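Local coordinates for protein putative acetyl xylan esterase (PDB 2W9X) that removes acetyl groups from plant cell wall polysaccharides, deacetylating xylan and, with a large preference, glucomannan, at residues W235-I240 with S282-A287; R286-L291 with L317-Q322. All blocks are in the same frame, centred on the assembly; numbering follows the deposited sequence.

Contact 1. Residues W235-I240 with S282-A287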
loop_
_atom_site.group_PDB
_atom_site.type_symbol
_atom_site.label_atom_id
_atom_site.label_comp_id
_atom_site.label_asym_id
_atom_site.label_seq_id
_atom_site.Cartn_x
_atom_site.Cartn_y
_atom_site.Cartn_z
ATOM N N TRP B 235 -12.265 21.168 5.109
ATOM C CA TRP B 235 -12.260 19.813 4.551
ATOM C C TRP B 235 -10.853 19.427 4.104
ATOM O O TRP B 235 -10.394 19.829 3.038
ATOM C CB TRP B 235 -13.265 19.650 3.396
ATOM C CG TRP B 235 -13.303 18.228 2.898
ATOM C CD1 TRP B 235 -12.864 17.757 1.686
ATOM C CD2 TRP B 235 -13.750 17.085 3.634
ATOM N NE1 TRP B 235 -13.045 16.388 1.616
ATOM C CE2 TRP B 235 -13.584 15.953 2.798
ATOM C CE3 TRP B 235 -14.293 16.908 4.913
ATOM C CZ2 TRP B 235 -13.932 14.664 3.210
ATOM C CZ3 TRP B 235 -14.641 15.620 5.316
ATOM C CH2 TRP B 235 -14.457 14.521 4.469
ATOM N N LYS B 236 -10.168 18.659 4.941
ATOM C CA LYS B 236 -8.822 18.192 4.631
ATOM C C LYS B 236 -8.721 16.744 5.073
ATOM O O LYS B 236 -8.123 16.466 6.116
ATOM C CB LYS B 236 -7.754 19.035 5.345
ATOM C CG LYS B 236 -7.709 20.499 4.958
ATOM C CD LYS B 236 -6.979 20.747 3.641
ATOM C CE LYS B 236 -7.564 21.973 2.958
ATOM N NZ LYS B 236 -6.655 22.528 1.933
ATOM N N PRO B 237 -9.311 15.817 4.291
ATOM C CA PRO B 237 -9.352 14.410 4.679
ATOM C C PRO B 237 -7.968 13.807 4.875
ATOM O O PRO B 237 -7.078 13.993 4.036
ATOM C CB PRO B 237 -10.096 13.740 3.505
ATOM C CG PRO B 237 -9.927 14.658 2.377
ATOM C CD PRO B 237 -9.962 16.030 2.988
ATOM N N GLN B 238 -7.791 13.092 5.987
ATOM C CA GLN B 238 -6.561 12.357 6.231
ATOM C C GLN B 238 -6.464 11.158 5.300
ATOM O O GLN B 238 -5.362 10.704 4.985
ATOM C CB GLN B 238 -6.463 11.879 7.683
ATOM C CG GLN B 238 -6.359 12.993 8.716
ATOM C CD GLN B 238 -7.679 13.280 9.398
ATOM O OE1 GLN B 238 -8.754 13.009 8.856
ATOM N NE2 GLN B 238 -7.606 13.813 10.607
ATOM N N VAL B 239 -7.623 10.637 4.888
ATOM C CA VAL B 239 -7.704 9.469 3.997
ATOM C C VAL B 239 -8.571 9.764 2.782
ATOM O O VAL B 239 -9.680 10.315 2.901
ATOM C CB VAL B 239 -8.227 8.187 4.716
ATOM C CG1 VAL B 239 -8.195 6.975 3.764
ATOM C CG2 VAL B 239 -7.412 7.904 5.953
ATOM N N ILE B 240 -8.034 9.420 1.608
ATOM C CA ILE B 240 -8.768 9.535 0.349
ATOM C C ILE B 240 -8.769 8.190 -0.398
ATOM O O ILE B 240 -7.703 7.662 -0.741
ATOM C CB ILE B 240 -8.205 10.659 -0.558
ATOM C CG1 ILE B 240 -8.196 12.001 0.191
ATOM C CG2 ILE B 240 -9.013 10.731 -1.850
ATOM C CD1 ILE B 240 -7.558 13.204 -0.585
ATOM N N SER B 282 -1.137 18.087 -3.510
ATOM C CA SER B 282 -0.588 19.450 -3.470
ATOM C C SER B 282 -1.475 20.420 -2.693
ATOM O O SER B 282 -0.986 21.418 -2.169
ATOM C CB SER B 282 -0.298 19.990 -4.873
ATOM O OG SER B 282 -1.494 20.267 -5.575
ATOM N N ASN B 283 -2.772 20.124 -2.619
ATOM C CA ASN B 283 -3.721 20.952 -1.844
ATOM C C ASN B 283 -4.001 20.426 -0.431
ATOM O O ASN B 283 -4.589 21.124 0.403
ATOM C CB ASN B 283 -5.049 21.097 -2.598
ATOM C CG ASN B 283 -4.870 21.670 -3.999
ATOM O OD1 ASN B 283 -4.229 22.693 -4.184
ATOM N ND2 ASN B 283 -5.448 20.998 -4.991
ATOM N N ASN B 284 -3.578 19.192 -0.176
ATOM C CA ASN B 284 -3.809 18.538 1.093
ATOM C C ASN B 284 -2.623 17.619 1.379
ATOM O O ASN B 284 -2.668 16.424 1.095
ATOM C CB ASN B 284 -5.139 17.764 1.024
ATOM C CG ASN B 284 -5.508 17.069 2.324
ATOM O OD1 ASN B 284 -4.837 17.207 3.342
ATOM N ND2 ASN B 284 -6.600 16.300 2.285
ATOM N N ALA B 285 -1.562 18.196 1.935
ATOM C CA ALA B 285 -0.304 17.477 2.193
ATOM C C ALA B 285 -0.437 16.264 3.120
ATOM O O ALA B 285 0.322 15.305 2.993
ATOM C CB ALA B 285 0.757 18.442 2.722
ATOM N N ARG B 286 -1.408 16.309 4.029
ATOM C CA ARG B 286 -1.649 15.229 5.001
ATOM C C ARG B 286 -2.320 13.944 4.448
ATOM O O ARG B 286 -2.121 12.851 4.998
ATOM C CB ARG B 286 -2.389 15.779 6.250
ATOM C CG ARG B 286 -3.942 15.918 6.198
ATOM C CD ARG B 286 -4.418 16.789 7.392
ATOM N NE ARG B 286 -5.874 16.802 7.600
ATOM C CZ ARG B 286 -6.477 17.085 8.761
ATOM N NH1 ARG B 286 -5.763 17.359 9.850
ATOM N NH2 ARG B 286 -7.806 17.077 8.845
ATOM N N ALA B 287 -3.083 14.083 3.361
ATOM C CA ALA B 287 -3.880 12.990 2.794
ATOM C C ALA B 287 -3.057 11.761 2.436
ATOM O O ALA B 287 -2.008 11.855 1.803
ATOM C CB ALA B 287 -4.642 13.472 1.576
#
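The guanidinium of Arg286 has the side-chain amide of Gln238 stacked on one face, the two planes only 10° apart and NE2 lying 3.6 Å above the guanidinium plane, toward its rim. The Trp235 ring carries Pro237 CD over one face. At the guanidinium edge sits the carbonyl of Lys236. NE and NH2 both donate to this one oxygen, almost exactly in the guanidinium plane; Arg286 NE to Lys236 O is 2.7 Å. Arginine suits the place because both nitrogens can turn hydrogens to one oxygen while the flat group keeps a face for stacking. Glutamine suits the stack because its own amide is fixed elsewhere, on the backbone of Gln144 and Lys142.

The amide of Asn284 works on the next carbonyl: its ND2 gives a hydrogen bond of 2.9 Å to Pro237 O. With CG anti to the backbone N (chi1 -178°), the amide is carried across to the proline. Lys236 runs past Asn284 in the opposite direction, and its NZ donates to Asn283 O at 2.9 Å. Farther along, Ile240 CD1 meets Ala287 CB at 3.6 Å, where the short alanine lets the turn lie close against strand 239-243.

Side-chain donors thus take up two successive carbonyls of 235-240 and that of Asn283, tying two irregular connections together.

Contact 2. Residues R286-L291 with L317-Q322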
loop_
_atom_site.group_PDB
_atom_site.type_symbol
_atom_site.label_atom_id
_atom_site.label_comp_id
_atom_site.label_asym_id
_atom_site.label_seq_id
_atom_site.Cartn_x
_atom_site.Cartn_y
_atom_site.Cartn_z
ATOM N N ARG B 286 -1.408 16.309 4.029
ATOM C CA ARG B 286 -1.649 15.229 5.001
ATOM C C ARG B 286 -2.320 13.944 4.448
ATOM O O ARG B 286 -2.121 12.851 4.998
ATOM C CB ARG B 286 -2.389 15.779 6.250
ATOM C CG ARG B 286 -3.942 15.918 6.198
ATOM C CD ARG B 286 -4.418 16.789 7.392
ATOM N NE ARG B 286 -5.874 16.802 7.600
ATOM C CZ ARG B 286 -6.477 17.085 8.761
ATOM N NH1 ARG B 286 -5.763 17.359 9.850
ATOM N NH2 ARG B 286 -7.806 17.077 8.845
ATOM N N ALA B 287 -3.083 14.083 3.361
ATOM C CA ALA B 287 -3.880 12.990 2.794
ATOM C C ALA B 287 -3.057 11.761 2.436
ATOM O O ALA B 287 -2.008 11.855 1.803
ATOM C CB ALA B 287 -4.642 13.472 1.576
ATOM N N GLN B 288 -3.548 10.606 2.871
ATOM C CA GLN B 288 -2.990 9.326 2.473
ATOM C C GLN B 288 -4.009 8.617 1.576
ATOM O O GLN B 288 -5.215 8.623 1.859
ATOM C CB GLN B 288 -2.585 8.513 3.712
ATOM C CG GLN B 288 -1.612 9.292 4.603
ATOM C CD GLN B 288 -0.964 8.456 5.692
ATOM O OE1 GLN B 288 -0.377 7.400 5.423
ATOM N NE2 GLN B 288 -1.046 8.938 6.931
ATOM N N PHE B 289 -3.517 8.042 0.478
ATOM C CA PHE B 289 -4.361 7.617 -0.633
ATOM C C PHE B 289 -4.470 6.094 -0.709
ATOM O O PHE B 289 -3.490 5.375 -0.505
ATOM C CB PHE B 289 -3.817 8.162 -1.966
ATOM C CG PHE B 289 -3.825 9.674 -2.065
ATOM C CD1 PHE B 289 -4.943 10.347 -2.523
ATOM C CD2 PHE B 289 -2.700 10.421 -1.692
ATOM C CE1 PHE B 289 -4.941 11.752 -2.611
ATOM C CE2 PHE B 289 -2.687 11.808 -1.790
ATOM C CZ PHE B 289 -3.811 12.473 -2.242
ATOM N N ILE B 290 -5.675 5.617 -0.998
ATOM C CA ILE B 290 -5.908 4.191 -1.233
ATOM C C ILE B 290 -6.591 4.032 -2.581
ATOM O O ILE B 290 -7.694 4.518 -2.783
ATOM C CB ILE B 290 -6.743 3.539 -0.116
ATOM C CG1 ILE B 290 -6.009 3.643 1.234
ATOM C CG2 ILE B 290 -7.041 2.056 -0.448
ATOM C CD1 ILE B 290 -6.815 3.152 2.423
ATOM N N LEU B 291 -5.929 3.334 -3.497
ATOM C CA LEU B 291 -6.477 3.136 -4.830
ATOM C C LEU B 291 -7.084 1.747 -4.883
ATOM O O LEU B 291 -6.373 0.750 -4.753
ATOM C CB LEU B 291 -5.388 3.335 -5.897
ATOM C CG LEU B 291 -4.549 4.618 -5.752
ATOM C CD1 LEU B 291 -3.776 4.896 -7.056
ATOM C CD2 LEU B 291 -5.393 5.868 -5.358
ATOM N N LEU B 317 5.864 10.534 -4.150
ATOM C CA LEU B 317 4.614 10.542 -3.402
ATOM C C LEU B 317 4.369 9.138 -2.869
ATOM O O LEU B 317 3.766 8.294 -3.542
ATOM C CB LEU B 317 3.436 10.990 -4.282
ATOM C CG LEU B 317 2.143 11.449 -3.575
ATOM C CD1 LEU B 317 1.378 12.402 -4.485
ATOM C CD2 LEU B 317 1.244 10.287 -3.151
ATOM N N HIS B 318 4.848 8.884 -1.664
ATOM C CA HIS B 318 4.911 7.530 -1.197
ATOM C C HIS B 318 3.655 7.090 -0.445
ATOM O O HIS B 318 3.417 5.894 -0.307
ATOM C CB HIS B 318 6.183 7.316 -0.377
ATOM C CG HIS B 318 7.438 7.751 -1.084
ATOM N ND1 HIS B 318 7.973 7.065 -2.159
ATOM C CD2 HIS B 318 8.278 8.794 -0.848
ATOM C CE1 HIS B 318 9.081 7.670 -2.552
ATOM N NE2 HIS B 318 9.289 8.719 -1.774
ATOM N N GLN B 319 2.838 8.048 0.007
ATOM C CA GLN B 319 1.657 7.725 0.840
ATOM C C GLN B 319 0.466 7.248 0.000
ATOM O O GLN B 319 -0.623 7.811 0.024
ATOM C CB GLN B 319 1.293 8.880 1.805
ATOM C CG GLN B 319 0.936 10.232 1.150
ATOM C CD GLN B 319 2.139 11.130 0.935
ATOM O OE1 GLN B 319 3.030 10.818 0.143
ATOM N NE2 GLN B 319 2.166 12.270 1.633
ATOM N N VAL B 320 0.705 6.193 -0.763
ATOM C CA VAL B 320 -0.307 5.643 -1.636
ATOM C C VAL B 320 -0.201 4.111 -1.612
ATOM O O VAL B 320 0.900 3.538 -1.568
ATOM C CB VAL B 320 -0.250 6.294 -3.070
ATOM C CG1 VAL B 320 1.122 6.122 -3.706
ATOM C CG2 VAL B 320 -1.392 5.792 -3.990
ATOM N N GLU B 321 -1.354 3.458 -1.576
ATOM C CA GLU B 321 -1.395 2.008 -1.645
ATOM C C GLU B 321 -2.570 1.501 -2.495
ATOM O O GLU B 321 -3.523 2.241 -2.773
ATOM C CB GLU B 321 -1.372 1.384 -0.236
ATOM C CG GLU B 321 -2.441 1.891 0.709
ATOM C CD GLU B 321 -2.112 1.690 2.211
ATOM O OE1 GLU B 321 -1.253 0.846 2.589
ATOM O OE2 GLU B 321 -2.760 2.385 3.022
ATOM N N GLN B 322 -2.489 0.246 -2.922
ATOM C CA GLN B 322 -3.532 -0.358 -3.730
ATOM C C GLN B 322 -4.319 -1.374 -2.913
ATOM O O GLN B 322 -3.738 -2.097 -2.086
ATOM C CB GLN B 322 -2.901 -1.035 -4.953
ATOM C CG GLN B 322 -3.866 -1.814 -5.869
ATOM C CD GLN B 322 -3.188 -2.312 -7.125
ATOM O OE1 GLN B 322 -1.986 -2.590 -7.117
ATOM N NE2 GLN B 322 -3.955 -2.436 -8.222
HETATM O O HOH W 1 -2.667 5.062 2.254
#
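Val320 puts its CG2 methyl into the notch between Phe289 and Leu291, 3.9 Å from Phe289 CB and 3.8 Å from Leu291 CG. Since CG2 stands anti to the backbone N, this branch of the valine leans toward the neighbouring strand, and a beta-branched residue fills the notch without a long chain. Just before strand 320-325, Leu317 CD2 approaches Phe289 CD2 at 4.2 Å, adding a second bump against the aromatic ring.

On the other face, Glu321 and Ile290 lie side by side and point the same way, so that both CG and OE2 of the glutamate lie along Ile290 CG1. The carboxylate finds its polar partners beyond: OE2 accepts from His352 and from a water that also donates to Phe289 O, bridging side chain and strand. With chi1 at 60°, CG of Gln319 lies between its own backbone N and carbonyl carbon and rests 3.4 Å from Ala287 O, a buried carbonyl with no hydrogen-bond partner in the model. Its side chain crosses that of Gln288 at about a right angle.

The backbones pair in parallel, with Phe289 N to Gln319 O at 2.9 Å, Glu321 N to Phe289 O at 3.1 Å and Leu291 N to Glu321 O at 2.7 Å. Gln319, whose carbonyl takes the first of these bonds, is the centre of an inverse gamma turn.

The two strands belong to a beta-alpha-beta unit whose helix 300-314 packs on Leu291 and Val320, while helix 262-283 reaches Phe289 and Leu291. Strand 239-243 flanks strand 288-294 on its other edge, and Glu321 meets Glu321 of the second subunit.

How the contacts relate
Contact 1 and contact 2 have centres about 10 Å apart and share Arg286 and Ala287, where the chain leaves the turn after helix 262-283 and enters strand 288-294. Along the chain the order is 235-240, 282-287, 286-291 and 317-322. Strands 239-243, 288-294 and 320-325 are consecutive neighbours in the five-stranded parallel sheet, so strand 288-294 lies between the partners of the two contacts. Gln238 O to Gln288 N, at 2.8 Å, probably joins them by a hydrogen bond. Together they lie at three consecutive strands on one side of this sheet, in the GDSL-like, SGNH-hydrolase-clan part of the esterase, away from the probable catalytic residues Ser151 and His336.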